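Long-range contact in serpin B3 (Homo sapiens, PDB 4ZK3), which probably inhibits proteases as a member of the serpin family and is apparently the source of the psoriasis-associated Pso p27 complex: residues 34-46 against 118-130. Residues are numbered along the deposited sequence; the frame is centred on the assembly and turned at random.
Sequences ITSALGMVLLGAK and EYLDAIKKFYQTS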
loop_
_atom_site.group_PDB
_atom_site.type_symbol
_atom_site.label_atom_id
_atom_site.label_comp_id
_atom_site.label_asym_id
_atom_site.label_seq_id
_atom_site.Cartn_x
_atom_site.Cartn_y
_atom_site.Cartn_z
ATOM N N ILE A 34 3.510 -3.813 2.237
ATOM C CA ILE A 34 4.685 -3.638 3.084
ATOM C C ILE A 34 4.572 -4.484 4.345
ATOM O O ILE A 34 5.526 -5.159 4.748
ATOM C CB ILE A 34 4.870 -2.188 3.431
ATOM C CG1 ILE A 34 5.013 -1.398 2.151
ATOM C CG2 ILE A 34 6.095 -2.056 4.279
ATOM C CD1 ILE A 34 4.936 0.091 2.309
ATOM N N THR A 35 3.406 -4.483 4.952
ATOM C CA THR A 35 3.160 -5.372 6.090
ATOM C C THR A 35 3.457 -6.804 5.748
ATOM O O THR A 35 4.128 -7.519 6.491
ATOM C CB THR A 35 1.737 -5.230 6.596
ATOM O OG1 THR A 35 1.571 -3.914 7.111
ATOM C CG2 THR A 35 1.505 -6.215 7.703
ATOM N N SER A 36 2.966 -7.244 4.604
ATOM C CA SER A 36 3.165 -8.636 4.180
ATOM C C SER A 36 4.662 -8.987 4.006
ATOM O O SER A 36 5.105 -10.044 4.443
ATOM C CB SER A 36 2.330 -8.889 2.920
ATOM O OG SER A 36 2.515 -10.183 2.411
ATOM N N ALA A 37 5.436 -8.143 3.366
ATOM C CA ALA A 37 6.819 -8.395 3.190
ATOM C C ALA A 37 7.569 -8.435 4.509
ATOM O O ALA A 37 8.421 -9.291 4.712
ATOM C CB ALA A 37 7.441 -7.322 2.264
ATOM N N LEU A 38 7.269 -7.515 5.398
ATOM C CA LEU A 38 7.967 -7.479 6.696
ATOM C C LEU A 38 7.521 -8.627 7.617
ATOM O O LEU A 38 8.271 -9.055 8.458
ATOM C CB LEU A 38 7.787 -6.104 7.337
ATOM C CG LEU A 38 8.434 -4.986 6.529
ATOM C CD1 LEU A 38 8.230 -3.656 7.217
ATOM C CD2 LEU A 38 9.906 -5.292 6.256
ATOM N N GLY A 39 6.297 -9.112 7.421
ATOM C CA GLY A 39 5.758 -10.245 8.127
ATOM C C GLY A 39 6.572 -11.475 7.796
ATOM O O GLY A 39 6.877 -12.278 8.670
ATOM N N MET A 40 6.898 -11.645 6.508
ATOM C CA MET A 40 7.772 -12.736 6.099
ATOM C C MET A 40 9.178 -12.648 6.692
ATOM O O MET A 40 9.775 -13.701 7.042
ATOM C CB MET A 40 7.880 -12.796 4.586
ATOM C CG MET A 40 6.635 -13.257 3.850
ATOM S SD MET A 40 6.995 -13.541 2.080
ATOM C CE MET A 40 7.052 -11.853 1.504
ATOM N N VAL A 41 9.689 -11.433 6.852
ATOM C CA VAL A 41 10.961 -11.218 7.583
ATOM C C VAL A 41 10.834 -11.594 9.084
ATOM O O VAL A 41 11.652 -12.322 9.631
ATOM C CB VAL A 41 11.403 -9.765 7.494
ATOM C CG1 VAL A 41 12.673 -9.560 8.337
ATOM C CG2 VAL A 41 11.622 -9.304 6.040
ATOM N N LEU A 42 9.755 -11.147 9.728
ATOM C CA LEU A 42 9.518 -11.431 11.157
ATOM C C LEU A 42 9.531 -12.913 11.485
ATOM O O LEU A 42 10.157 -13.329 12.439
ATOM C CB LEU A 42 8.148 -10.869 11.559
ATOM C CG LEU A 42 7.691 -10.949 13.027
ATOM C CD1 LEU A 42 8.804 -10.540 13.967
ATOM C CD2 LEU A 42 6.458 -10.079 13.239
ATOM N N LEU A 43 8.810 -13.708 10.699
ATOM C CA LEU A 43 8.839 -15.155 10.816
ATOM C C LEU A 43 10.252 -15.750 10.924
ATOM O O LEU A 43 10.429 -16.823 11.479
ATOM C CB LEU A 43 8.114 -15.742 9.597
ATOM C CG LEU A 43 7.158 -16.902 9.675
ATOM C CD1 LEU A 43 6.477 -17.071 11.019
ATOM C CD2 LEU A 43 6.148 -16.777 8.516
ATOM N N GLY A 44 11.276 -15.116 10.379
ATOM C CA GLY A 44 12.615 -15.660 10.541
ATOM C C GLY A 44 13.492 -14.909 11.542
ATOM O O GLY A 44 14.674 -15.252 11.710
ATOM N N ALA A 45 12.940 -13.872 12.188
ATOM C CA ALA A 45 13.696 -13.019 13.112
ATOM C C ALA A 45 13.633 -13.601 14.549
ATOM O O ALA A 45 12.727 -14.374 14.869
ATOM C CB ALA A 45 13.137 -11.591 13.109
ATOM N N LYS A 46 14.603 -13.234 15.385
ATOM C CA LYS A 46 14.582 -13.634 16.783
ATOM C C LYS A 46 14.804 -12.449 17.698
ATOM O O LYS A 46 15.281 -11.386 17.288
ATOM C CB LYS A 46 15.704 -14.625 17.113
ATOM C CG LYS A 46 15.754 -15.908 16.336
ATOM C CD LYS A 46 14.615 -16.820 16.695
ATOM C CE LYS A 46 14.808 -18.155 15.991
ATOM N NZ LYS A 46 13.529 -18.905 15.965
ATOM N N GLU A 118 11.956 -25.434 8.349
ATOM C CA GLU A 118 11.041 -24.714 9.221
ATOM C C GLU A 118 10.616 -23.339 8.639
ATOM O O GLU A 118 9.460 -23.028 8.625
ATOM C CB GLU A 118 11.724 -24.485 10.581
ATOM C CG GLU A 118 10.784 -24.386 11.759
ATOM C CD GLU A 118 11.505 -23.880 13.026
ATOM O OE1 GLU A 118 12.768 -23.776 13.058
ATOM O OE2 GLU A 118 10.789 -23.553 13.993
ATOM N N TYR A 119 11.572 -22.535 8.208
ATOM C CA TYR A 119 11.285 -21.180 7.714
ATOM C C TYR A 119 10.487 -21.245 6.408
ATOM O O TYR A 119 9.439 -20.583 6.286
ATOM C CB TYR A 119 12.570 -20.359 7.563
ATOM C CG TYR A 119 12.319 -18.976 7.038
ATOM C CD1 TYR A 119 11.511 -18.093 7.733
ATOM C CD2 TYR A 119 12.819 -18.573 5.773
ATOM C CE1 TYR A 119 11.254 -16.843 7.240
ATOM C CE2 TYR A 119 12.559 -17.314 5.279
ATOM C CZ TYR A 119 11.763 -16.463 5.998
ATOM O OH TYR A 119 11.458 -15.224 5.506
ATOM N N LEU A 120 10.941 -22.093 5.484
ATOM C CA LEU A 120 10.209 -22.360 4.241
ATOM C C LEU A 120 8.806 -22.853 4.454
ATOM O O LEU A 120 7.895 -22.334 3.809
ATOM C CB LEU A 120 10.946 -23.316 3.314
ATOM C CG LEU A 120 12.385 -22.909 2.956
ATOM C CD1 LEU A 120 13.072 -24.050 2.153
ATOM C CD2 LEU A 120 12.417 -21.573 2.257
ATOM N N ASP A 121 8.593 -23.813 5.350
ATOM C CA ASP A 121 7.233 -24.246 5.649
ATOM C C ASP A 121 6.389 -23.134 6.210
ATOM O O ASP A 121 5.207 -22.991 5.842
ATOM C CB ASP A 121 7.199 -25.462 6.605
ATOM C CG ASP A 121 7.889 -26.651 6.016
ATOM O OD1 ASP A 121 8.021 -26.745 4.783
ATOM O OD2 ASP A 121 8.358 -27.478 6.793
ATOM N N ALA A 122 6.979 -22.295 7.056
ATOM C CA ALA A 122 6.195 -21.272 7.703
ATOM C C ALA A 122 5.741 -20.146 6.718
ATOM O O ALA A 122 4.571 -19.683 6.772
ATOM C CB ALA A 122 6.964 -20.674 8.868
ATOM N N ILE A 123 6.652 -19.694 5.843
ATOM C CA ILE A 123 6.248 -18.655 4.883
ATOM C C ILE A 123 5.266 -19.223 3.867
ATOM O O ILE A 123 4.306 -18.560 3.501
ATOM C CB ILE A 123 7.437 -17.948 4.207
ATOM C CG1 ILE A 123 8.325 -18.880 3.412
ATOM C CG2 ILE A 123 8.185 -17.127 5.218
ATOM C CD1 ILE A 123 9.518 -18.098 2.914
ATOM N N LYS A 124 5.470 -20.487 3.463
ATOM C CA LYS A 124 4.516 -21.147 2.598
ATOM C C LYS A 124 3.116 -21.159 3.209
ATOM O O LYS A 124 2.124 -20.799 2.553
ATOM C CB LYS A 124 4.989 -22.549 2.182
ATOM C CG LYS A 124 6.239 -22.563 1.263
ATOM C CD LYS A 124 6.766 -23.981 0.956
ATOM C CE LYS A 124 8.112 -23.941 0.316
ATOM N NZ LYS A 124 8.616 -25.299 0.026
ATOM N N LYS A 125 3.050 -21.516 4.470
ATOM C CA LYS A 125 1.792 -21.654 5.163
ATOM C C LYS A 125 1.091 -20.333 5.555
ATOM O O LYS A 125 -0.096 -20.212 5.344
ATOM C CB LYS A 125 2.012 -22.441 6.436
ATOM C CG LYS A 125 0.754 -22.598 7.282
ATOM C CD LYS A 125 1.136 -22.885 8.731
ATOM C CE LYS A 125 -0.054 -23.294 9.579
ATOM N NZ LYS A 125 0.484 -23.857 10.846
ATOM N N PHE A 126 1.790 -19.402 6.194
ATOM C CA PHE A 126 1.129 -18.130 6.604
ATOM C C PHE A 126 0.989 -17.060 5.499
ATOM O O PHE A 126 0.021 -16.270 5.525
ATOM C CB PHE A 126 1.812 -17.512 7.815
ATOM C CG PHE A 126 1.814 -18.415 9.004
ATOM C CD1 PHE A 126 0.632 -18.687 9.674
ATOM C CD2 PHE A 126 2.990 -19.054 9.404
ATOM C CE1 PHE A 126 0.630 -19.564 10.747
ATOM C CE2 PHE A 126 2.988 -19.933 10.471
ATOM C CZ PHE A 126 1.805 -20.186 11.145
ATOM N N TYR A 127 1.935 -17.056 4.556
ATOM C CA TYR A 127 2.036 -15.991 3.545
ATOM C C TYR A 127 1.876 -16.536 2.148
ATOM O O TYR A 127 1.975 -15.799 1.189
ATOM C CB TYR A 127 3.396 -15.284 3.674
ATOM C CG TYR A 127 3.434 -14.463 4.897
ATOM C CD1 TYR A 127 2.901 -13.177 4.913
ATOM C CD2 TYR A 127 3.875 -15.005 6.088
ATOM C CE1 TYR A 127 2.889 -12.437 6.076
ATOM C CE2 TYR A 127 3.832 -14.270 7.264
ATOM C CZ TYR A 127 3.365 -13.007 7.252
ATOM O OH TYR A 127 3.320 -12.298 8.430
ATOM N N GLN A 128 1.606 -17.845 2.019
ATOM C CA GLN A 128 1.368 -18.460 0.701
ATOM C C GLN A 128 2.577 -18.221 -0.197
ATOM O O GLN A 128 2.470 -18.136 -1.407
ATOM C CB GLN A 128 0.092 -17.917 0.052
ATOM C CG GLN A 128 -1.140 -17.861 0.950
ATOM C CD GLN A 128 -2.417 -17.235 0.251
ATOM O OE1 GLN A 128 -2.354 -16.325 -0.611
ATOM N NE2 GLN A 128 -3.582 -17.729 0.660
ATOM N N THR A 129 3.756 -18.128 0.395
ATOM C CA THR A 129 4.940 -17.763 -0.325
ATOM C C THR A 129 5.436 -18.945 -1.215
ATOM O O THR A 129 5.605 -20.061 -0.719
ATOM C CB THR A 129 6.020 -17.342 0.680
ATOM O OG1 THR A 129 5.487 -16.283 1.511
ATOM C CG2 THR A 129 7.259 -16.846 -0.064
ATOM N N SER A 130 5.733 -18.681 -2.489
ATOM C CA SER A 130 6.419 -19.664 -3.324
ATOM C C SER A 130 7.892 -19.288 -3.318
ATOM O O SER A 130 8.254 -18.193 -2.902
ATOM C CB SER A 130 5.850 -19.672 -4.764
ATOM O OG SER A 130 5.956 -18.364 -5.317
HETATM O O HOH W 1 13.784 -21.452 14.089
#
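Tyr127 reaches from helix 117-127 to the flank of helix 31-42 and ends against Gly39, its OH 3.2 Å from Gly39 CA; a glycine at this point lets the phenol come right up to the backbone. Met40 lies over one face of the same ring: its CG sits 4.0 Å from the centroid of the Tyr127 ring, 26° off the normal, a CH-pi contact displaced toward Tyr127 CG. The methionine chain then bends at chi3, and Met40 SD, oblique to the ring in a Met-aromatic contact, passes 3.2 Å from Thr129 OG1. That hydroxyl also gives a weak hydrogen bond to Ile123 O. Leu43 comes alongside the same ring pointing the other way, its CD2 at the edge, 3.6 Å from Tyr127 CE2, while its CG rests on Ala122 CB. The same CD2 touches Ile123 CG2 and Phe126 CD2.

Two turns earlier on its helix, Tyr119 makes the direct polar link. With CG anti to the backbone N, its ring runs over to the C-terminal part of helix 31-42, and Tyr119 OH donates to Met40 O at 2.7 Å. The oxygen lies in the plane of the phenol ring, but the donor stands above the carbonyl plane, with a C=O...O angle of 127°. Gly44 N comes within 3.6 Å of Tyr119 CE1. Farther out, a water joins Lys46 NZ to Glu118 OE1.

The helical segments 34-42 and 118-127 run roughly antiparallel, at 151°, in the helical region of the serpin fold, where Ser36 OG bonds Asn105 of strand 99-110. Two tyrosines thus fasten them by different chemistry: apolar packing at the face and edge of Tyr127, and one hydrogen bond to buried Met40 O, for which Tyr119 supplies a donor because Gly44 N turns to Val41 O instead.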